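Alpha-catenin-like protein hmp-1 (Caenorhabditis elegans, PDB 5H5M) works in the catenin-cadherin complex of adherens junctions, binding beta-catenin and actin filaments, and is required for cell migration and cell shape changes that enclose and elongate the embryonic body. Local coordinates at residues G36-I41 against N68-L73; A64-L69 against K105-H110. All coordinates share one frame; numbering follows the deposited sequence.

How the interactions relate
Both contacts use helix 56-80, and both include Asn68 and Leu69; interaction 1 pairs this helix with helix 27-49, interaction 2 with helix 92-122. Their centres lie about 10 Å apart, and they meet directly where Ile41 CG2 of the first packs on Leu107 CD2 of the second, 3.7 Å away. Both are buried contacts: in each, four of six touching residues are buried and none is exposed. In 36-41 against 68-73 the partly exposed margin is a direct salt bridge between opposite charges. In 64-69 against 105-110 two carboxylates come close instead, with a water modelled between them, and a histidine edge meets an aliphatic carbon. Leu69 belongs to the apolar side of both.

Interaction 1: G36-I41 against N68-L73; sequences GHCERI and NLRQAL
The short helical segments 36-41 and 68-73 run antiparallel, 171° between their directions with axes 10.4 Å apart, and Cys38 and Arg70 have the nearest CA atoms. Cys38 points toward the other helix. Its SG, anti to the backbone N (chi1 176°), touches both CG of Leu69 and the CG methylene of Arg70, while its CB meets Leu73 CD2 at 3.6 Å. One turn on, Ile41 brings CG2 to 4.2 Å from Leu69 CD2, the two side chains crossing at about a right angle. The polar edge is closed by Glu39 and Arg70. Glu39 bends at chi2 (-57°) to meet the extended arginine chain, and its OE1 takes the NH2 hydrogen through the syn lone pair at 2.8 Å. That bond is somewhat bent, and OE1 sits tilted from the guanidinium plane. Arg70 NE adds weak bonds to both carboxylate oxygens, the shorter to OE2 at 3.1 Å, so two nitrogens hold the carboxylate. Beyond the pair, helix 6-17 covers Ile41 with Ile11 and Phe14. Antiparallel helices packed along an apolar seam are what the helical bundles of the vinculin/alpha-catenin family are built from, here in the M domain; the salt bridge edges this particular pair.

Interaction 2: A64-L69 against K105-H110; sequences AECNNL and KDLRRH
The His110 ring turns its edge to Glu65, whose CG lies in the ring plane 3.6 Å from ND1, and the carboxylate beyond is rotated out of that plane. The Arg109 guanidinium has Asp106 OD2 at its edge, in plane, and Asp106 O well above one face, offset toward the rim. Its NH2 gives OD2 a nearly straight bond of 2.8 Å, received on the anti lone pair, and this intrahelical salt bridge holds the Asp106 carboxylate in its rotation. The Asp106 and Glu65 carboxylates stand at a steep 73° to each other, with OE2 of Glu65 and OD1 of Asp106 4.3 Å apart. A water is modelled between them, 2.7 Å from Glu65 OE2, but its leg to Asp106 OD1 is too short to be trusted, so the bridge and any easing of repulsion are tentative. A bend at chi2 (-58°) lays the Glu65 carboxylate over Asp106 CB, and Asn68 ND2 adds a weak bond to OE2 from the same helix. An alanine in place of Glu65 would probably open a gap beside the His110 edge and Asp106 CB and leave Asn68 ND2 without this acceptor. On the apolar side Leu107 forks: CD1 meets Cys66 SG at 4.0 Å, and CD2 meets Leu69 CD2 at 3.8 Å, the Leu107 chain lying across that of Leu69. The segments are antiparallel, at a signed crossing angle of -157°. Around them, helix 27-49 packs on Cys66 and Leu107 through Ser45, while helix 6-17 brings Phe14 against Leu69 and Asp12 to a salt bridge with Arg108.

Interaction 1: G36-I41 against N68-L73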
ATOM      1  N   GLY A  36      -5.511 -26.093 -15.518  1.00 50.67           N
ATOM      2  CA  GLY A  36      -5.598 -24.833 -16.235  1.00 38.01           C
ATOM      3  C   GLY A  36      -6.014 -23.709 -15.306  1.00 35.97           C
ATOM      4  O   GLY A  36      -5.510 -22.590 -15.398  1.00 35.11           O
ATOM      5  N   HIS A  37      -6.937 -24.021 -14.403  1.00 36.83           N
ATOM      6  CA  HIS A  37      -7.403 -23.074 -13.395  1.00 38.83           C
ATOM      7  C   HIS A  37      -6.248 -22.627 -12.499  1.00 41.85           C
ATOM      8  O   HIS A  37      -6.073 -21.436 -12.237  1.00 43.24           O
ATOM      9  CB  HIS A  37      -8.520 -23.709 -12.560  1.00 43.98           C
ATOM     10  CG  HIS A  37      -9.396 -22.719 -11.860  1.00 60.44           C
ATOM     11  ND1 HIS A  37     -10.686 -23.018 -11.470  1.00 65.85           N
ATOM     12  CD2 HIS A  37      -9.174 -21.443 -11.470  1.00 61.73           C
ATOM     13  CE1 HIS A  37     -11.219 -21.967 -10.876  1.00 65.68           C
ATOM     14  NE2 HIS A  37     -10.322 -20.997 -10.861  1.00 61.85           N
ATOM     15  N   CYS A  38      -5.458 -23.593 -12.042  1.00 36.63           N
ATOM     16  CA  CYS A  38      -4.300 -23.315 -11.199  1.00 32.41           C
ATOM     17  C   CYS A  38      -3.257 -22.451 -11.903  1.00 37.69           C
ATOM     18  O   CYS A  38      -2.678 -21.547 -11.298  1.00 35.11           O
ATOM     19  CB  CYS A  38      -3.652 -24.622 -10.744  1.00 33.99           C
ATOM     20  SG  CYS A  38      -2.146 -24.405  -9.775  1.00 31.03           S
ATOM     21  N   GLU A  39      -3.010 -22.738 -13.178  1.00 31.10           N
ATOM     22  CA  GLU A  39      -2.003 -22.005 -13.936  1.00 31.82           C
ATOM     23  C   GLU A  39      -2.411 -20.554 -14.188  1.00 31.94           C
ATOM     24  O   GLU A  39      -1.554 -19.682 -14.315  1.00 31.00           O
ATOM     25  CB  GLU A  39      -1.712 -22.707 -15.265  1.00 41.61           C
ATOM     26  CG  GLU A  39      -1.053 -24.071 -15.111  1.00 54.12           C
ATOM     27  CD  GLU A  39       0.246 -24.011 -14.325  1.00 62.96           C
ATOM     28  OE1 GLU A  39       1.029 -23.061 -14.531  1.00 55.97           O
ATOM     29  OE2 GLU A  39       0.477 -24.913 -13.492  1.00 75.84           O
ATOM     30  N   ARG A  40      -3.715 -20.297 -14.254  1.00 31.51           N
ATOM     31  CA  ARG A  40      -4.206 -18.931 -14.421  1.00 40.21           C
ATOM     32  C   ARG A  40      -3.982 -18.128 -13.147  1.00 38.94           C
ATOM     33  O   ARG A  40      -3.699 -16.929 -13.197  1.00 35.66           O
ATOM     34  CB  ARG A  40      -5.687 -18.919 -14.807  1.00 34.20           C
ATOM     35  CG  ARG A  40      -5.951 -19.363 -16.238  1.00 34.49           C
ATOM     36  CD  ARG A  40      -7.365 -19.021 -16.688  1.00 36.52           C
ATOM     37  NE  ARG A  40      -8.378 -19.827 -16.009  1.00 46.62           N
ATOM     38  CZ  ARG A  40      -8.748 -21.044 -16.396  1.00 54.93           C
ATOM     39  NH1 ARG A  40      -8.184 -21.609 -17.456  1.00 62.39           N
ATOM     40  NH2 ARG A  40      -9.680 -21.701 -15.719  1.00 52.63           N
ATOM     41  N   ILE A  41      -4.111 -18.798 -12.006  1.00 39.70           N
ATOM     42  CA  ILE A  41      -3.799 -18.198 -10.715  1.00 34.17           C
ATOM     43  C   ILE A  41      -2.309 -17.871 -10.635  1.00 37.16           C
ATOM     44  O   ILE A  41      -1.922 -16.769 -10.243  1.00 36.79           O
ATOM     45  CB  ILE A  41      -4.190 -19.133  -9.550  1.00 27.78           C
ATOM     46  CG1 ILE A  41      -5.705 -19.354  -9.531  1.00 29.46           C
ATOM     47  CG2 ILE A  41      -3.720 -18.573  -8.223  1.00 24.86           C
ATOM     48  CD1 ILE A  41      -6.174 -20.272  -8.426  1.00 30.11           C
ATOM     49  N   ASN A  68       4.186 -24.226  -4.352  1.00 38.97           N
ATOM     50  CA  ASN A  68       3.536 -25.067  -3.355  1.00 37.23           C
ATOM     51  C   ASN A  68       2.103 -25.405  -3.759  1.00 38.37           C
ATOM     52  O   ASN A  68       1.639 -26.528  -3.560  1.00 38.56           O
ATOM     53  CB  ASN A  68       3.550 -24.390  -1.982  1.00 27.65           C
ATOM     54  CG  ASN A  68       4.959 -24.162  -1.451  1.00 35.11           C
ATOM     55  OD1 ASN A  68       5.909 -24.833  -1.858  1.00 37.82           O
ATOM     56  ND2 ASN A  68       5.096 -23.216  -0.529  1.00 36.05           N
ATOM     57  N   LEU A  69       1.408 -24.423  -4.328  1.00 30.24           N
ATOM     58  CA  LEU A  69       0.042 -24.620  -4.796  1.00 26.05           C
ATOM     59  C   LEU A  69      -0.016 -25.642  -5.934  1.00 31.36           C
ATOM     60  O   LEU A  69      -0.911 -26.488  -5.968  1.00 34.46           O
ATOM     61  CB  LEU A  69      -0.563 -23.292  -5.248  1.00 25.15           C
ATOM     62  CG  LEU A  69      -2.005 -23.333  -5.757  1.00 31.76           C
ATOM     63  CD1 LEU A  69      -2.915 -24.040  -4.761  1.00 30.72           C
ATOM     64  CD2 LEU A  69      -2.504 -21.922  -6.035  1.00 35.61           C
ATOM     65  N   ARG A  70       0.936 -25.562  -6.861  1.00 27.78           N
ATOM     66  CA  ARG A  70       1.029 -26.537  -7.947  1.00 32.98           C
ATOM     67  C   ARG A  70       1.209 -27.945  -7.400  1.00 39.44           C
ATOM     68  O   ARG A  70       0.503 -28.873  -7.796  1.00 35.39           O
ATOM     69  CB  ARG A  70       2.186 -26.205  -8.890  1.00 37.27           C
ATOM     70  CG  ARG A  70       1.886 -25.117  -9.902  1.00 51.19           C
ATOM     71  CD  ARG A  70       3.121 -24.788 -10.726  1.00 53.03           C
ATOM     72  NE  ARG A  70       2.827 -23.837 -11.794  1.00 51.42           N
ATOM     73  CZ  ARG A  70       3.745 -23.094 -12.402  1.00 56.86           C
ATOM     74  NH1 ARG A  70       5.018 -23.186 -12.040  1.00 53.14           N
ATOM     75  NH2 ARG A  70       3.391 -22.252 -13.364  1.00 65.41           N
ATOM     76  N   GLN A  71       2.167 -28.087  -6.488  1.00 34.35           N
ATOM     77  CA  GLN A  71       2.478 -29.372  -5.876  1.00 33.18           C
ATOM     78  C   GLN A  71       1.284 -29.928  -5.111  1.00 39.57           C
ATOM     79  O   GLN A  71       0.946 -31.107  -5.240  1.00 43.55           O
ATOM     80  CB  GLN A  71       3.683 -29.233  -4.944  1.00 38.16           C
ATOM     81  CG  GLN A  71       4.079 -30.515  -4.233  1.00 45.03           C
ATOM     82  CD  GLN A  71       5.111 -30.275  -3.149  1.00 59.66           C
ATOM     83  OE1 GLN A  71       5.637 -29.169  -3.008  1.00 72.68           O
ATOM     84  NE2 GLN A  71       5.405 -31.310  -2.370  1.00 63.33           N
ATOM     85  N   ALA A  72       0.645 -29.072  -4.319  1.00 27.77           N
ATOM     86  CA  ALA A  72      -0.516 -29.473  -3.535  1.00 30.59           C
ATOM     87  C   ALA A  72      -1.659 -29.935  -4.432  1.00 30.33           C
ATOM     88  O   ALA A  72      -2.398 -30.849  -4.074  1.00 39.59           O
ATOM     89  CB  ALA A  72      -0.978 -28.328  -2.638  1.00 27.90           C
ATOM     90  N   LEU A  73      -1.803 -29.307  -5.595  1.00 26.77           N
ATOM     91  CA  LEU A  73      -2.865 -29.685  -6.519  1.00 28.05           C
ATOM     92  C   LEU A  73      -2.581 -31.048  -7.137  1.00 32.72           C
ATOM     93  O   LEU A  73      -3.485 -31.868  -7.285  1.00 37.36           O
ATOM     94  CB  LEU A  73      -3.041 -28.639  -7.624  1.00 26.92           C
ATOM     95  CG  LEU A  73      -4.101 -29.036  -8.660  1.00 31.20           C
ATOM     96  CD1 LEU A  73      -5.472 -29.190  -8.003  1.00 28.00           C
ATOM     97  CD2 LEU A  73      -4.165 -28.049  -9.815  1.00 29.29           C
TER

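Interaction 2: A64-L69 against K105-H110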
ATOM      1  N   ALA A  64       7.222 -18.731  -4.232  1.00 35.55           N
ATOM      2  CA  ALA A  64       7.289 -19.982  -3.480  1.00 31.70           C
ATOM      3  C   ALA A  64       5.911 -20.619  -3.283  1.00 31.59           C
ATOM      4  O   ALA A  64       5.752 -21.829  -3.449  1.00 31.81           O
ATOM      5  CB  ALA A  64       7.953 -19.745  -2.134  1.00 29.88           C
ATOM      6  N   GLU A  65       4.919 -19.804  -2.933  1.00 25.19           N
ATOM      7  CA  GLU A  65       3.574 -20.310  -2.685  1.00 28.61           C
ATOM      8  C   GLU A  65       2.883 -20.770  -3.963  1.00 30.06           C
ATOM      9  O   GLU A  65       1.997 -21.621  -3.916  1.00 36.47           O
ATOM     10  CB  GLU A  65       2.718 -19.251  -1.986  1.00 35.07           C
ATOM     11  CG  GLU A  65       2.960 -19.159  -0.487  1.00 55.32           C
ATOM     12  CD  GLU A  65       2.702 -20.473   0.230  1.00 58.57           C
ATOM     13  OE1 GLU A  65       1.781 -21.211  -0.179  1.00 56.80           O
ATOM     14  OE2 GLU A  65       3.423 -20.768   1.206  1.00 69.67           O
ATOM     15  N   CYS A  66       3.282 -20.210  -5.100  1.00 24.36           N
ATOM     16  CA  CYS A  66       2.763 -20.679  -6.380  1.00 34.09           C
ATOM     17  C   CYS A  66       3.241 -22.097  -6.658  1.00 32.36           C
ATOM     18  O   CYS A  66       2.475 -22.938  -7.126  1.00 42.52           O
ATOM     19  CB  CYS A  66       3.181 -19.748  -7.518  1.00 33.37           C
ATOM     20  SG  CYS A  66       2.263 -18.203  -7.567  1.00 27.97           S
ATOM     21  N   ASN A  67       4.511 -22.354  -6.362  1.00 39.80           N
ATOM     22  CA  ASN A  67       5.082 -23.682  -6.539  1.00 40.81           C
ATOM     23  C   ASN A  67       4.463 -24.682  -5.571  1.00 40.04           C
ATOM     24  O   ASN A  67       4.240 -25.838  -5.920  1.00 45.19           O
ATOM     25  CB  ASN A  67       6.601 -23.642  -6.362  1.00 37.14           C
ATOM     26  CG  ASN A  67       7.289 -22.819  -7.433  1.00 46.16           C
ATOM     27  OD1 ASN A  67       6.775 -22.672  -8.541  1.00 50.57           O
ATOM     28  ND2 ASN A  67       8.462 -22.282  -7.109  1.00 41.87           N
ATOM     29  N   ASN A  68       4.186 -24.226  -4.352  1.00 38.97           N
ATOM     30  CA  ASN A  68       3.536 -25.067  -3.355  1.00 37.23           C
ATOM     31  C   ASN A  68       2.103 -25.405  -3.759  1.00 38.37           C
ATOM     32  O   ASN A  68       1.639 -26.528  -3.560  1.00 38.56           O
ATOM     33  CB  ASN A  68       3.550 -24.390  -1.982  1.00 27.65           C
ATOM     34  CG  ASN A  68       4.959 -24.162  -1.451  1.00 35.11           C
ATOM     35  OD1 ASN A  68       5.909 -24.833  -1.858  1.00 37.82           O
ATOM     36  ND2 ASN A  68       5.096 -23.216  -0.529  1.00 36.05           N
ATOM     37  N   LEU A  69       1.408 -24.423  -4.328  1.00 30.24           N
ATOM     38  CA  LEU A  69       0.042 -24.620  -4.796  1.00 26.05           C
ATOM     39  C   LEU A  69      -0.016 -25.642  -5.934  1.00 31.36           C
ATOM     40  O   LEU A  69      -0.911 -26.488  -5.968  1.00 34.46           O
ATOM     41  CB  LEU A  69      -0.563 -23.292  -5.248  1.00 25.15           C
ATOM     42  CG  LEU A  69      -2.005 -23.333  -5.757  1.00 31.76           C
ATOM     43  CD1 LEU A  69      -2.915 -24.040  -4.761  1.00 30.72           C
ATOM     44  CD2 LEU A  69      -2.504 -21.922  -6.035  1.00 35.61           C
ATOM     45  N   LYS A 105      -4.809 -20.016   0.666  1.00 33.52           N
ATOM     46  CA  LYS A 105      -5.002 -18.984   1.680  1.00 27.65           C
ATOM     47  C   LYS A 105      -3.742 -18.142   1.870  1.00 33.63           C
ATOM     48  O   LYS A 105      -3.815 -16.917   2.005  1.00 28.86           O
ATOM     49  CB  LYS A 105      -5.411 -19.605   3.019  1.00 29.02           C
ATOM     50  CG  LYS A 105      -5.485 -18.586   4.148  1.00 35.46           C
ATOM     51  CD  LYS A 105      -5.834 -19.208   5.490  1.00 40.45           C
ATOM     52  CE  LYS A 105      -5.774 -18.153   6.586  1.00 41.92           C
ATOM     53  NZ  LYS A 105      -6.161 -18.678   7.921  1.00 59.49           N
ATOM     54  N   ASP A 106      -2.586 -18.799   1.884  1.00 27.78           N
ATOM     55  CA  ASP A 106      -1.325 -18.090   2.049  1.00 29.39           C
ATOM     56  C   ASP A 106      -0.991 -17.262   0.814  1.00 31.41           C
ATOM     57  O   ASP A 106      -0.508 -16.133   0.924  1.00 30.31           O
ATOM     58  CB  ASP A 106      -0.190 -19.069   2.350  1.00 31.23           C
ATOM     59  CG  ASP A 106      -0.272 -19.643   3.751  1.00 45.48           C
ATOM     60  OD1 ASP A 106       0.144 -20.806   3.948  1.00 53.93           O
ATOM     61  OD2 ASP A 106      -0.755 -18.929   4.656  1.00 39.13           O
ATOM     62  N   LEU A 107      -1.249 -17.826  -0.362  1.00 28.69           N
ATOM     63  CA  LEU A 107      -0.972 -17.128  -1.609  1.00 24.02           C
ATOM     64  C   LEU A 107      -1.769 -15.834  -1.704  1.00 22.67           C
ATOM     65  O   LEU A 107      -1.234 -14.800  -2.100  1.00 26.45           O
ATOM     66  CB  LEU A 107      -1.279 -18.018  -2.813  1.00 22.80           C
ATOM     67  CG  LEU A 107      -1.069 -17.352  -4.177  1.00 25.17           C
ATOM     68  CD1 LEU A 107       0.374 -16.911  -4.346  1.00 20.57           C
ATOM     69  CD2 LEU A 107      -1.476 -18.285  -5.303  1.00 42.47           C
ATOM     70  N   ARG A 108      -3.042 -15.876  -1.328  1.00 22.85           N
ATOM     71  CA  ARG A 108      -3.863 -14.682  -1.458  1.00 30.53           C
ATOM     72  C   ARG A 108      -3.474 -13.625  -0.422  1.00 32.02           C
ATOM     73  O   ARG A 108      -3.560 -12.432  -0.704  1.00 34.96           O
ATOM     74  CB  ARG A 108      -5.357 -15.021  -1.366  1.00 37.96           C
ATOM     75  CG  ARG A 108      -5.812 -15.711  -0.101  1.00 51.62           C
ATOM     76  CD  ARG A 108      -7.300 -16.023  -0.189  1.00 61.76           C
ATOM     77  NE  ARG A 108      -8.100 -14.806  -0.319  1.00 62.52           N
ATOM     78  CZ  ARG A 108      -9.243 -14.728  -0.994  1.00 56.23           C
ATOM     79  NH1 ARG A 108      -9.724 -15.796  -1.618  1.00 55.38           N
ATOM     80  NH2 ARG A 108      -9.900 -13.576  -1.052  1.00 48.12           N
ATOM     81  N   ARG A 109      -3.023 -14.050   0.754  1.00 23.69           N
ATOM     82  CA  ARG A 109      -2.556 -13.090   1.752  1.00 25.64           C
ATOM     83  C   ARG A 109      -1.346 -12.335   1.221  1.00 26.74           C
ATOM     84  O   ARG A 109      -1.266 -11.112   1.345  1.00 25.65           O
ATOM     85  CB  ARG A 109      -2.203 -13.772   3.076  1.00 26.65           C
ATOM     86  CG  ARG A 109      -1.825 -12.773   4.170  1.00 29.04           C
ATOM     87  CD  ARG A 109      -1.397 -13.443   5.468  1.00 44.40           C
ATOM     88  NE  ARG A 109      -0.156 -14.199   5.319  1.00 58.00           N
ATOM     89  CZ  ARG A 109      -0.097 -15.520   5.185  1.00 63.53           C
ATOM     90  NH1 ARG A 109       1.077 -16.124   5.052  1.00 65.17           N
ATOM     91  NH2 ARG A 109      -1.213 -16.239   5.189  1.00 57.20           N
ATOM     92  N   HIS A 110      -0.412 -13.072   0.623  1.00 24.60           N
ATOM     93  CA  HIS A 110       0.772 -12.479   0.004  1.00 24.15           C
ATOM     94  C   HIS A 110       0.419 -11.494  -1.111  1.00 23.64           C
ATOM     95  O   HIS A 110       1.015 -10.422  -1.216  1.00 25.52           O
ATOM     96  CB  HIS A 110       1.683 -13.575  -0.549  1.00 22.72           C
ATOM     97  CG  HIS A 110       2.369 -14.381   0.510  1.00 28.80           C
ATOM     98  ND1 HIS A 110       2.619 -15.729   0.376  1.00 28.15           N
ATOM     99  CD2 HIS A 110       2.868 -14.022   1.717  1.00 28.15           C
ATOM    100  CE1 HIS A 110       3.236 -16.170   1.459  1.00 29.90           C
ATOM    101  NE2 HIS A 110       3.400 -15.154   2.287  1.00 35.61           N
TER
HETATM  102  O   HOH W   1       1.994 -22.113   3.055  1.00 45.85           O